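Side-chain contacts in fumarylacetoacetate hydrolase (PDB 5TI1), which probably hydrolyses fumarylacetoacetate to fumarate and acetoacetate, the last step of phenylalanine and tyrosine breakdown, with a bound divalent metal ion: residues W105-V108 with R109-S113; W422-E426 with G427-G431; I65-L68 with A69-E72; G50-A53 with T54-G58; F89-A93 with L94-I98. All blocks are in the same frame, centred on the assembly; numbering follows the deposited sequence. Where two conformers were deposited one is given.

Contact 1. Residues W105-V108 with R109-S113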
# COMPACT_ATOMS: atom_id res chain seq x y z
N TRP B 105 7.44 17.30 -18.18
CA TRP B 105 8.20 17.84 -17.05
C TRP B 105 9.31 18.76 -17.54
O TRP B 105 9.59 19.79 -16.93
CB TRP B 105 8.82 16.72 -16.21
CG TRP B 105 7.96 15.53 -15.97
CD1 TRP B 105 6.60 15.48 -15.93
CD2 TRP B 105 8.42 14.20 -15.72
NE1 TRP B 105 6.18 14.20 -15.68
CE2 TRP B 105 7.28 13.39 -15.55
CE3 TRP B 105 9.69 13.62 -15.64
CZ2 TRP B 105 7.37 12.02 -15.31
CZ3 TRP B 105 9.78 12.26 -15.40
CH2 TRP B 105 8.63 11.48 -15.24
N ARG B 106 9.95 18.39 -18.66
CA ARG B 106 11.08 19.17 -19.13
C ARG B 106 10.63 20.43 -19.85
O ARG B 106 11.23 21.50 -19.65
CB ARG B 106 11.96 18.31 -20.03
CG ARG B 106 12.61 17.16 -19.29
CD ARG B 106 13.48 16.31 -20.20
NE ARG B 106 14.25 15.34 -19.41
CZ ARG B 106 15.12 14.48 -19.92
NH1 ARG B 106 15.34 14.45 -21.23
NH2 ARG B 106 15.77 13.65 -19.11
N SER B 107 9.58 20.34 -20.67
CA SER B 107 8.98 21.54 -21.25
C SER B 107 8.66 22.58 -20.18
O SER B 107 9.06 23.74 -20.29
CB SER B 107 7.72 21.16 -22.03
OG SER B 107 7.10 22.31 -22.57
N VAL B 108 7.93 22.17 -19.14
CA VAL B 108 7.59 23.11 -18.07
C VAL B 108 8.86 23.67 -17.43
O VAL B 108 8.97 24.87 -17.17
CB VAL B 108 6.68 22.44 -17.02
CG1 VAL B 108 6.54 23.32 -15.80
CG2 VAL B 108 5.32 22.16 -17.62
N ARG B 109 9.84 22.80 -17.17
CA ARG B 109 11.06 23.25 -16.51
C ARG B 109 11.81 24.28 -17.36
O ARG B 109 12.35 25.26 -16.83
CB ARG B 109 11.96 22.06 -16.21
CG ARG B 109 13.30 22.49 -15.69
CD ARG B 109 14.22 21.34 -15.45
NE ARG B 109 15.52 21.85 -15.06
CZ ARG B 109 15.84 22.15 -13.80
NH1 ARG B 109 14.94 21.95 -12.84
NH2 ARG B 109 17.04 22.63 -13.51
N VAL B 110 11.85 24.08 -18.68
CA VAL B 110 12.55 25.02 -19.54
C VAL B 110 11.81 26.35 -19.60
O VAL B 110 12.42 27.42 -19.54
CB VAL B 110 12.75 24.41 -20.95
CG1 VAL B 110 13.35 25.45 -21.88
CG2 VAL B 110 13.66 23.20 -20.87
N GLN B 111 10.48 26.31 -19.75
CA GLN B 111 9.70 27.54 -19.77
C GLN B 111 9.89 28.33 -18.48
O GLN B 111 10.14 29.55 -18.50
CB GLN B 111 8.22 27.22 -19.99
CG GLN B 111 7.90 26.60 -21.35
CD GLN B 111 6.44 26.18 -21.46
OE1 GLN B 111 5.55 27.01 -21.64
NE2 GLN B 111 6.19 24.88 -21.32
N LEU B 112 9.79 27.65 -17.34
CA LEU B 112 9.93 28.31 -16.04
C LEU B 112 11.32 28.90 -15.87
O LEU B 112 11.48 30.05 -15.44
CB LEU B 112 9.62 27.33 -14.92
CG LEU B 112 8.15 27.25 -14.50
CD1 LEU B 112 7.95 26.15 -13.46
CD2 LEU B 112 7.68 28.59 -13.96
N SER B 113 12.36 28.12 -16.19
CA SER B 113 13.73 28.61 -16.07
C SER B 113 13.93 29.87 -16.89
O SER B 113 14.52 30.84 -16.41
CB SER B 113 14.71 27.52 -16.52
OG SER B 113 16.04 27.90 -16.25
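The backbone oxygen of Ser107 is gripped twice by Gln111, four residues further along the helix. Gln111 N donates to Ser107 O at 3.0 Å in the regular helical bond, almost straight at the hydrogen (172°), and the amide of the same residue adds a weak second bond, Gln111 NE2 to Ser107 O at 3.3 Å. With CG beside its own backbone N (chi1 -65°), the Gln111 side chain folds back along the helix, CG 3.3 Å from Ser107 O; NE2 also comes within 3.0 Å of Ser107 OG. The other end of the amide is held elsewhere, since OE1 accepts from Ser78 N. One residue on, Val108 and Leu112 lie side by side and point the same way, Val108 CG1 meeting Leu112 CD1 at 3.9 Å. Helical bonds from Arg109 N to Trp105 O and from Val110 N to Arg106 O complete the turn. Arg109 runs extended off the helix to the backbone oxygens of Gln40 and Asn41, while Arg106 pairs with Asp294. All this lies on helix 102-116, whose Leu112 packs on Leu68 and Leu71 of helix 68-73, while Val110 touches Asp14 of helix 13-17.

Contact 2. Residues W422-E426 with G427-G431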
# COMPACT_ATOMS: atom_id res chain seq x y z
N TRP B 422 20.50 18.88 0.69
CA TRP B 422 20.80 19.68 -0.48
C TRP B 422 21.93 19.04 -1.26
O TRP B 422 22.74 18.28 -0.70
CB TRP B 422 21.17 21.12 -0.10
CG TRP B 422 22.25 21.19 0.91
CD1 TRP B 422 23.61 21.20 0.67
CD2 TRP B 422 22.09 21.25 2.32
NE1 TRP B 422 24.29 21.26 1.85
CE2 TRP B 422 23.38 21.29 2.89
CE3 TRP B 422 20.98 21.27 3.17
CZ2 TRP B 422 23.59 21.36 4.26
CZ3 TRP B 422 21.19 21.34 4.54
CH2 TRP B 422 22.48 21.38 5.07
N CYS B 423 21.96 19.32 -2.56
CA CYS B 423 23.14 19.06 -3.37
C CYS B 423 23.95 20.35 -3.42
O CYS B 423 23.41 21.42 -3.71
CB CYS B 423 22.74 18.62 -4.78
SG CYS B 423 21.65 17.18 -4.83
N GLN B 424 25.25 20.24 -3.12
CA GLN B 424 26.14 21.39 -3.12
C GLN B 424 26.85 21.50 -4.47
O GLN B 424 27.54 20.57 -4.89
CB GLN B 424 27.18 21.28 -2.01
CG GLN B 424 28.09 22.49 -1.87
CD GLN B 424 27.34 23.74 -1.44
OE1 GLN B 424 26.79 23.80 -0.33
NE2 GLN B 424 27.31 24.73 -2.31
N GLY B 425 26.65 22.63 -5.16
CA GLY B 425 27.40 22.97 -6.34
C GLY B 425 28.41 24.08 -6.05
O GLY B 425 28.69 24.42 -4.91
N GLU B 426 28.95 24.64 -7.13
CA GLU B 426 29.90 25.75 -7.01
C GLU B 426 29.11 27.05 -6.92
O GLU B 426 28.57 27.54 -7.92
CB GLU B 426 30.87 25.76 -8.19
CG GLU B 426 32.05 26.72 -8.02
CD GLU B 426 32.88 26.43 -6.77
OE1 GLU B 426 32.88 27.28 -5.84
OE2 GLU B 426 33.52 25.37 -6.71
N GLY B 427 29.01 27.60 -5.71
CA GLY B 427 28.29 28.83 -5.48
C GLY B 427 26.78 28.72 -5.39
O GLY B 427 26.10 29.75 -5.28
N TYR B 428 26.22 27.51 -5.43
CA TYR B 428 24.77 27.37 -5.33
C TYR B 428 24.45 25.99 -4.79
O TYR B 428 25.32 25.13 -4.65
CB TYR B 428 24.08 27.60 -6.67
CG TYR B 428 24.24 26.44 -7.64
CD1 TYR B 428 25.47 26.14 -8.19
CD2 TYR B 428 23.15 25.65 -8.00
CE1 TYR B 428 25.63 25.09 -9.07
CE2 TYR B 428 23.29 24.59 -8.89
CZ TYR B 428 24.54 24.32 -9.42
OH TYR B 428 24.72 23.27 -10.31
N ARG B 429 23.16 25.80 -4.48
CA ARG B 429 22.65 24.53 -3.99
C ARG B 429 21.39 24.15 -4.75
O ARG B 429 20.68 24.99 -5.31
CB ARG B 429 22.35 24.59 -2.49
CG ARG B 429 23.56 24.80 -1.61
CD ARG B 429 23.19 24.73 -0.14
NE ARG B 429 24.38 24.81 0.71
CZ ARG B 429 24.34 24.79 2.04
NH1 ARG B 429 23.17 24.69 2.66
NH2 ARG B 429 25.46 24.86 2.75
N VAL B 430 21.13 22.85 -4.76
CA VAL B 430 19.87 22.27 -5.22
C VAL B 430 19.37 21.47 -4.03
O VAL B 430 19.89 20.38 -3.76
CB VAL B 430 20.06 21.40 -6.48
CG1 VAL B 430 18.79 20.63 -6.82
CG2 VAL B 430 20.48 22.28 -7.64
N GLY B 431 18.41 22.03 -3.29
CA GLY B 431 18.06 21.53 -1.98
C GLY B 431 16.62 21.04 -1.88
O GLY B 431 15.81 21.21 -2.79
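A beta hairpin formed by strands 416-424 and 429-440 brings Trp422 and Arg429 together on one face of the sheet. The guanidinium of Arg429 lies flat on the indole, the planes only 5° apart, with CZ 3.8 Å from the centroid of the five-membered ring of Trp422. This is a cation-pi stack, and Arg429 NH1 reaches furthest across the indole, 3.4 Å from Trp422 CE2. The aliphatic part takes part as well: Arg429 CD makes a CH-pi contact over the same five-membered ring. Arg429 is extended from CG to NE, so that it runs alongside the tryptophan and points the same way. Gln424 holds the guanidinium near one edge, OE1 accepting from Arg429 NE at 2.8 Å, although the amide is turned 72° from the guanidinium. Gln424 bends at chi2 (66°), and its NE2 makes a nearly straight bond to Gly425 O at 3.0 Å.

Within the hairpin, Cys423 and Val430 form an antiparallel hydrogen-bonded pair: Cys423 N donates to Val430 O at 2.6 Å and Val430 N to Cys423 O at 2.9 Å. Gln424 with Arg429 is the adjoining non-hydrogen-bonded pair. Beyond it the chain turns through Gly425, Glu426 and Gly427, with Gly425 N bonded to Tyr428 O at 2.9 Å and Gly427 at positive phi. The Tyr428 ring lies beside this turn, with Glu426 O at its edge in the ring plane. On the opposite face from Trp422, Cys423 and Val430 both rest against Phe299.

Contact 3. Residues I65-L68 with A69-E72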
# COMPACT_ATOMS: atom_id res chain seq x y z
N ILE B 65 7.04 31.08 -4.18
CA ILE B 65 6.43 29.98 -4.92
C ILE B 65 5.83 30.55 -6.19
O ILE B 65 5.16 31.59 -6.15
CB ILE B 65 5.32 29.27 -4.11
CG1 ILE B 65 5.85 28.77 -2.76
CG2 ILE B 65 4.73 28.13 -4.91
CD1 ILE B 65 4.72 28.25 -1.83
N VAL B 66 6.07 29.89 -7.32
CA VAL B 66 5.42 30.25 -8.56
C VAL B 66 4.11 29.47 -8.67
O VAL B 66 4.09 28.24 -8.56
CB VAL B 66 6.32 29.97 -9.77
CG1 VAL B 66 5.59 30.31 -11.03
CG2 VAL B 66 7.61 30.78 -9.67
N ASP B 67 3.01 30.19 -8.87
CA ASP B 67 1.70 29.60 -9.10
C ASP B 67 1.65 29.18 -10.57
O ASP B 67 1.51 30.02 -11.45
CB ASP B 67 0.60 30.60 -8.77
CG ASP B 67 -0.79 30.00 -8.80
OD1 ASP B 67 -1.04 29.04 -9.57
OD2 ASP B 67 -1.65 30.50 -8.04
N LEU B 68 1.78 27.88 -10.84
CA LEU B 68 1.84 27.46 -12.24
C LEU B 68 0.50 27.65 -12.94
O LEU B 68 0.45 28.04 -14.11
CB LEU B 68 2.28 26.00 -12.35
CG LEU B 68 3.63 25.63 -11.74
CD1 LEU B 68 4.10 24.30 -12.35
CD2 LEU B 68 4.65 26.75 -11.94
N ALA B 69 -0.61 27.42 -12.22
CA ALA B 69 -1.93 27.64 -12.81
C ALA B 69 -2.12 29.09 -13.22
O ALA B 69 -2.69 29.37 -14.28
CB ALA B 69 -3.02 27.20 -11.83
N ALA B 70 -1.62 30.03 -12.42
CA ALA B 70 -1.71 31.44 -12.79
C ALA B 70 -0.88 31.75 -14.04
O ALA B 70 -1.33 32.50 -14.91
CB ALA B 70 -1.28 32.31 -11.61
N LEU B 71 0.33 31.19 -14.14
CA LEU B 71 1.13 31.42 -15.34
C LEU B 71 0.49 30.80 -16.58
O LEU B 71 0.60 31.36 -17.68
CB LEU B 71 2.54 30.85 -15.15
CG LEU B 71 3.46 31.53 -14.14
CD1 LEU B 71 4.88 31.05 -14.37
CD2 LEU B 71 3.38 33.04 -14.26
N GLU B 72 -0.16 29.64 -16.43
CA GLU B 72 -0.87 29.04 -17.55
C GLU B 72 -2.07 29.89 -17.97
O GLU B 72 -2.29 30.10 -19.17
CB GLU B 72 -1.33 27.63 -17.17
CG GLU B 72 -1.88 26.85 -18.34
CD GLU B 72 -2.73 25.69 -17.89
OE1 GLU B 72 -3.19 25.73 -16.72
OE2 GLU B 72 -2.92 24.74 -18.68
O HOH W 1 -0.77 26.30 -9.88
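With CG swung anti to the backbone N (chi1 -172°), Asp67 directs its carboxylate over the start of helix 68-73, where OD1 accepts from Ala70 N at 3.1 Å. Asp67 is the N-cap residue of this helix, and the bond is the classical capping bond from the third residue beyond it. The amide comes down on OD1 from above the carboxylate plane, 67° out of it. Ala69 N is held through a water, which accepts from it and donates to Asp67 OD1 at 2.8 Å. The methyl of Ala70 rests against the same carboxylate, its CB 3.7 Å from Asp67 CG. Behind the cap the backbone takes up helical bonding: Leu71 N donates to Asp67 O at 3.2 Å and Glu72 N to Leu68 O at 2.9 Å.

On the apolar side Val66 and Leu71 cross at about a right angle, and Val66 CG1 presses on Leu71 CD1 at 3.5 Å, tighter than ordinary van der Waals contact. Val66 also packs on Leu112 of helix 102-116.

The other carboxylate oxygen, OD2, forms a salt bridge with Arg56 on the adjacent strand 56-61. Asp67 therefore ties the helix start to the sheet with its two oxygens, and the cationic guanidinium together with the amides of the helix N-terminus would be expected to favour its ionised form.

Contact 4. Residues G50-A53 with T54-G58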
# COMPACT_ATOMS: atom_id res chain seq x y z
N GLY B 50 -3.45 32.17 1.73
CA GLY B 50 -4.53 32.88 2.41
C GLY B 50 -5.55 33.48 1.47
O GLY B 50 -6.73 33.60 1.82
N LEU B 51 -5.13 33.86 0.26
CA LEU B 51 -6.02 34.45 -0.72
C LEU B 51 -6.80 33.41 -1.50
O LEU B 51 -7.85 33.73 -2.08
CB LEU B 51 -5.23 35.31 -1.70
CG LEU B 51 -4.11 36.20 -1.15
CD1 LEU B 51 -3.14 36.61 -2.27
CD2 LEU B 51 -4.69 37.43 -0.46
N ASN B 52 -6.31 32.17 -1.54
CA ASN B 52 -6.87 31.14 -2.40
C ASN B 52 -6.57 29.80 -1.73
O ASN B 52 -5.45 29.29 -1.84
CB ASN B 52 -6.28 31.23 -3.79
CG ASN B 52 -6.91 30.27 -4.77
OD1 ASN B 52 -7.83 29.54 -4.42
ND2 ASN B 52 -6.42 30.29 -6.01
N ALA B 53 -7.56 29.24 -1.04
CA ALA B 53 -7.39 27.97 -0.35
C ALA B 53 -7.48 26.78 -1.28
O ALA B 53 -7.39 25.64 -0.82
CB ALA B 53 -8.44 27.84 0.77
N THR B 54 -7.64 27.01 -2.58
CA THR B 54 -7.64 25.91 -3.54
C THR B 54 -6.22 25.39 -3.73
O THR B 54 -5.28 26.17 -3.92
CB THR B 54 -8.23 26.36 -4.87
OG1 THR B 54 -9.56 26.88 -4.67
CG2 THR B 54 -8.31 25.19 -5.85
N ARG B 55 -6.06 24.08 -3.64
CA ARG B 55 -4.73 23.51 -3.81
C ARG B 55 -4.38 23.49 -5.29
O ARG B 55 -5.23 23.25 -6.15
CB ARG B 55 -4.67 22.11 -3.20
CG ARG B 55 -4.81 22.14 -1.69
CD ARG B 55 -4.74 20.76 -1.07
NE ARG B 55 -5.15 20.80 0.33
CZ ARG B 55 -4.97 19.80 1.19
NH1 ARG B 55 -4.39 18.68 0.79
NH2 ARG B 55 -5.38 19.94 2.45
N ARG B 56 -3.12 23.81 -5.58
CA ARG B 56 -2.68 23.94 -6.95
C ARG B 56 -1.18 23.68 -7.00
O ARG B 56 -0.50 23.65 -5.97
CB ARG B 56 -3.04 25.32 -7.51
CG ARG B 56 -2.52 26.49 -6.72
CD ARG B 56 -3.45 27.68 -6.89
NE ARG B 56 -2.94 28.91 -6.28
CZ ARG B 56 -3.19 29.27 -5.03
NH1 ARG B 56 -3.94 28.49 -4.25
NH2 ARG B 56 -2.69 30.40 -4.56
N VAL B 57 -0.67 23.49 -8.21
CA VAL B 57 0.73 23.12 -8.38
C VAL B 57 1.61 24.36 -8.24
O VAL B 57 1.33 25.40 -8.83
CB VAL B 57 0.95 22.44 -9.74
CG1 VAL B 57 2.42 22.16 -9.91
CG2 VAL B 57 0.13 21.16 -9.82
N GLY B 58 2.67 24.23 -7.45
CA GLY B 58 3.61 25.31 -7.28
C GLY B 58 5.03 24.85 -7.52
O GLY B 58 5.36 23.67 -7.42
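Asn52 is the first residue of 50-53 to meet the following segment, and it does so with both its amide and its backbone carbonyl. CG stands anti to the backbone N (chi1 -175°), which carries the amide forward over Thr54. There OD1 accepts from Thr54 N at 3.1 Å, the donor lying well above the plane of the amide carbonyl, and takes a weak second bond from Thr54 OG1 at 3.2 Å. The side chain thus closes back on the backbone two residues ahead, as in an Asx turn. The rest of the amide covers one face of the Arg56 guanidinium: the two planes are 16° apart and stacked, with Asn52 ND2 3.5 Å from Arg56 CZ.

These residues make up the link between strands 44-49 and 56-61, neighbours in the antiparallel sheet of the N-terminal region, and Arg56 reaches back from the start of the second strand across the link. Its NH1 donates to Asn52 O at 3.0 Å and to Thr54 O at 2.7 Å. The second acceptor lies in the guanidinium plane, whereas the first is tilted from it by 18°. One nitrogen thereby joins carbonyls from before and after Ala53. The remaining nitrogens of Arg56 are engaged too, NE in a salt bridge with Asp67 and NH2 in another with Asp49.

Contact 5. Residues F89-A93 with L94-I98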
# COMPACT_ATOMS: atom_id res chain seq x y z
N PHE B 89 -2.68 21.81 -13.35
CA PHE B 89 -2.09 22.60 -12.28
C PHE B 89 -3.09 22.95 -11.18
O PHE B 89 -2.68 23.36 -10.09
CB PHE B 89 -1.46 23.87 -12.86
CG PHE B 89 -0.32 23.61 -13.80
CD1 PHE B 89 0.64 22.65 -13.51
CD2 PHE B 89 -0.20 24.32 -14.99
CE1 PHE B 89 1.70 22.40 -14.39
CE2 PHE B 89 0.85 24.08 -15.86
CZ PHE B 89 1.80 23.12 -15.56
N VAL B 90 -4.39 22.79 -11.44
CA VAL B 90 -5.40 22.99 -10.41
C VAL B 90 -5.87 21.62 -9.95
O VAL B 90 -6.87 21.08 -10.45
CB VAL B 90 -6.57 23.85 -10.90
CG1 VAL B 90 -7.51 24.15 -9.74
CG2 VAL B 90 -6.05 25.14 -11.49
N ARG B 91 -5.12 21.04 -9.02
CA ARG B 91 -5.27 19.67 -8.55
C ARG B 91 -4.72 19.64 -7.14
O ARG B 91 -3.82 20.42 -6.81
CB ARG B 91 -4.49 18.67 -9.42
CG ARG B 91 -4.95 18.52 -10.84
CD ARG B 91 -6.16 17.62 -10.92
NE ARG B 91 -6.46 17.27 -12.30
CZ ARG B 91 -7.08 18.06 -13.16
NH1 ARG B 91 -7.47 19.27 -12.78
NH2 ARG B 91 -7.32 17.65 -14.40
N ASP B 92 -5.24 18.73 -6.32
CA ASP B 92 -4.77 18.51 -4.96
C ASP B 92 -3.53 17.62 -4.89
O ASP B 92 -3.09 17.29 -3.79
CB ASP B 92 -5.89 17.89 -4.12
CG ASP B 92 -7.09 18.81 -3.96
OD1 ASP B 92 -6.94 20.03 -4.19
OD2 ASP B 92 -8.18 18.32 -3.61
N ALA B 93 -3.00 17.21 -6.04
CA ALA B 93 -1.84 16.35 -6.10
C ALA B 93 -1.19 16.52 -7.47
O ALA B 93 -1.84 16.96 -8.42
CB ALA B 93 -2.21 14.89 -5.85
N LEU B 94 0.09 16.18 -7.55
CA LEU B 94 0.87 16.31 -8.78
C LEU B 94 0.65 15.16 -9.75
O LEU B 94 1.23 15.18 -10.85
CB LEU B 94 2.36 16.39 -8.45
CG LEU B 94 2.87 17.70 -7.85
CD1 LEU B 94 4.24 17.50 -7.22
CD2 LEU B 94 2.95 18.73 -8.95
N ASN B 95 -0.16 14.16 -9.38
CA ASN B 95 -0.25 12.92 -10.16
C ASN B 95 -0.58 13.20 -11.62
O ASN B 95 0.14 12.76 -12.53
CB ASN B 95 -1.29 11.99 -9.55
CG ASN B 95 -0.93 11.54 -8.14
OD1 ASN B 95 -0.56 12.36 -7.30
ND2 ASN B 95 -1.03 10.24 -7.88
N ASP B 96 -1.67 13.94 -11.86
CA ASP B 96 -2.11 14.21 -13.23
C ASP B 96 -1.03 14.89 -14.06
O ASP B 96 -0.84 14.56 -15.24
CB ASP B 96 -3.39 15.06 -13.20
CG ASP B 96 -4.62 14.26 -12.78
OD1 ASP B 96 -4.53 13.03 -12.66
OD2 ASP B 96 -5.68 14.87 -12.56
N PHE B 97 -0.33 15.87 -13.48
CA PHE B 97 0.75 16.53 -14.21
C PHE B 97 1.92 15.58 -14.45
O PHE B 97 2.49 15.55 -15.55
CB PHE B 97 1.23 17.78 -13.46
CG PHE B 97 2.56 18.28 -13.94
CD1 PHE B 97 2.68 18.88 -15.18
CD2 PHE B 97 3.70 18.12 -13.17
CE1 PHE B 97 3.90 19.34 -15.64
CE2 PHE B 97 4.93 18.57 -13.62
CZ PHE B 97 5.03 19.18 -14.86
N ILE B 98 2.32 14.81 -13.43
CA ILE B 98 3.38 13.82 -13.61
C ILE B 98 3.03 12.84 -14.71
O ILE B 98 3.85 12.52 -15.59
CB ILE B 98 3.67 13.09 -12.28
CG1 ILE B 98 4.30 14.04 -11.26
CG2 ILE B 98 4.61 11.94 -12.51
CD1 ILE B 98 4.29 13.48 -9.82
O HOH W 2 -3.39 15.10 -9.78
O HOH W 3 -1.46 17.48 -11.16
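Phe89 and Phe97 meet obliquely, their ring planes at 44° and their centroids 5.6 Å apart. The touching corners are Phe89 CE1 and Phe97 CD1, at 3.7 Å. Phe97 reaches this position from the first turn of helix 95-99 because its CG lies anti to the backbone N (chi1 164°).

Arg91 and Asp96 are set differently, crossing at about a right angle with guanidinium and carboxylate planes 89° apart. With the planes so turned, one bond carries the salt bridge, Arg91 NE to Asp96 OD2 at 2.5 Å. The oxygen offers its anti lone pair and sits in the guanidinium plane. Arg91 arrives there by bending at chi2, and its NH1 turns back to Val90 O at 3.0 Å, which steadies the group from a second side.

Two waters link Ala93 to the start of the helix. Ala93 O accepts from both of them, and one accepts in turn from Asp96 N and the other from Phe97 N, so both amides are satisfied by way of the same carbonyl. The methyl of Ala93 lies 3.4 Å from Asn95 OD1, and the Asn95 amide also donates to Gln147 O.

The loop leading into helix 95-99 packs against the inner strands 56-61 and 44-49 of the N-terminal sheet: Phe89 rests on Val57 of strand 56-61 and on helix 68-73, Leu94 on Val57 and strand 44-49, and Phe97 against the ring of Phe44.

Contacts 1, 3, 4 and 5 form a connected group in the N-terminal region. Contacts 3 and 4, centres 10 Å apart, are joined by the salt bridge Asp67 OD2 to Arg56 NE at 2.7 Å. Contact 5 meets contact 4 through Val57 N and Phe89 O, 2.8 Å apart, and contact 3 where Leu68 packs on Phe89. Contact 1 touches contacts 3 and 5, its centre 12 Å and 16 Å from theirs; Trp105 NE1 lies 2.9 Å from Ile98 O, and Val108 packs on Phe97. Contact 2 belongs to the C-terminal region and touches none of them; its nearest approach, to contact 1, is about 7 Å between nearest atoms. All five lie away from the magnesium site of Asp153, Glu226, Glu228 and Asp260.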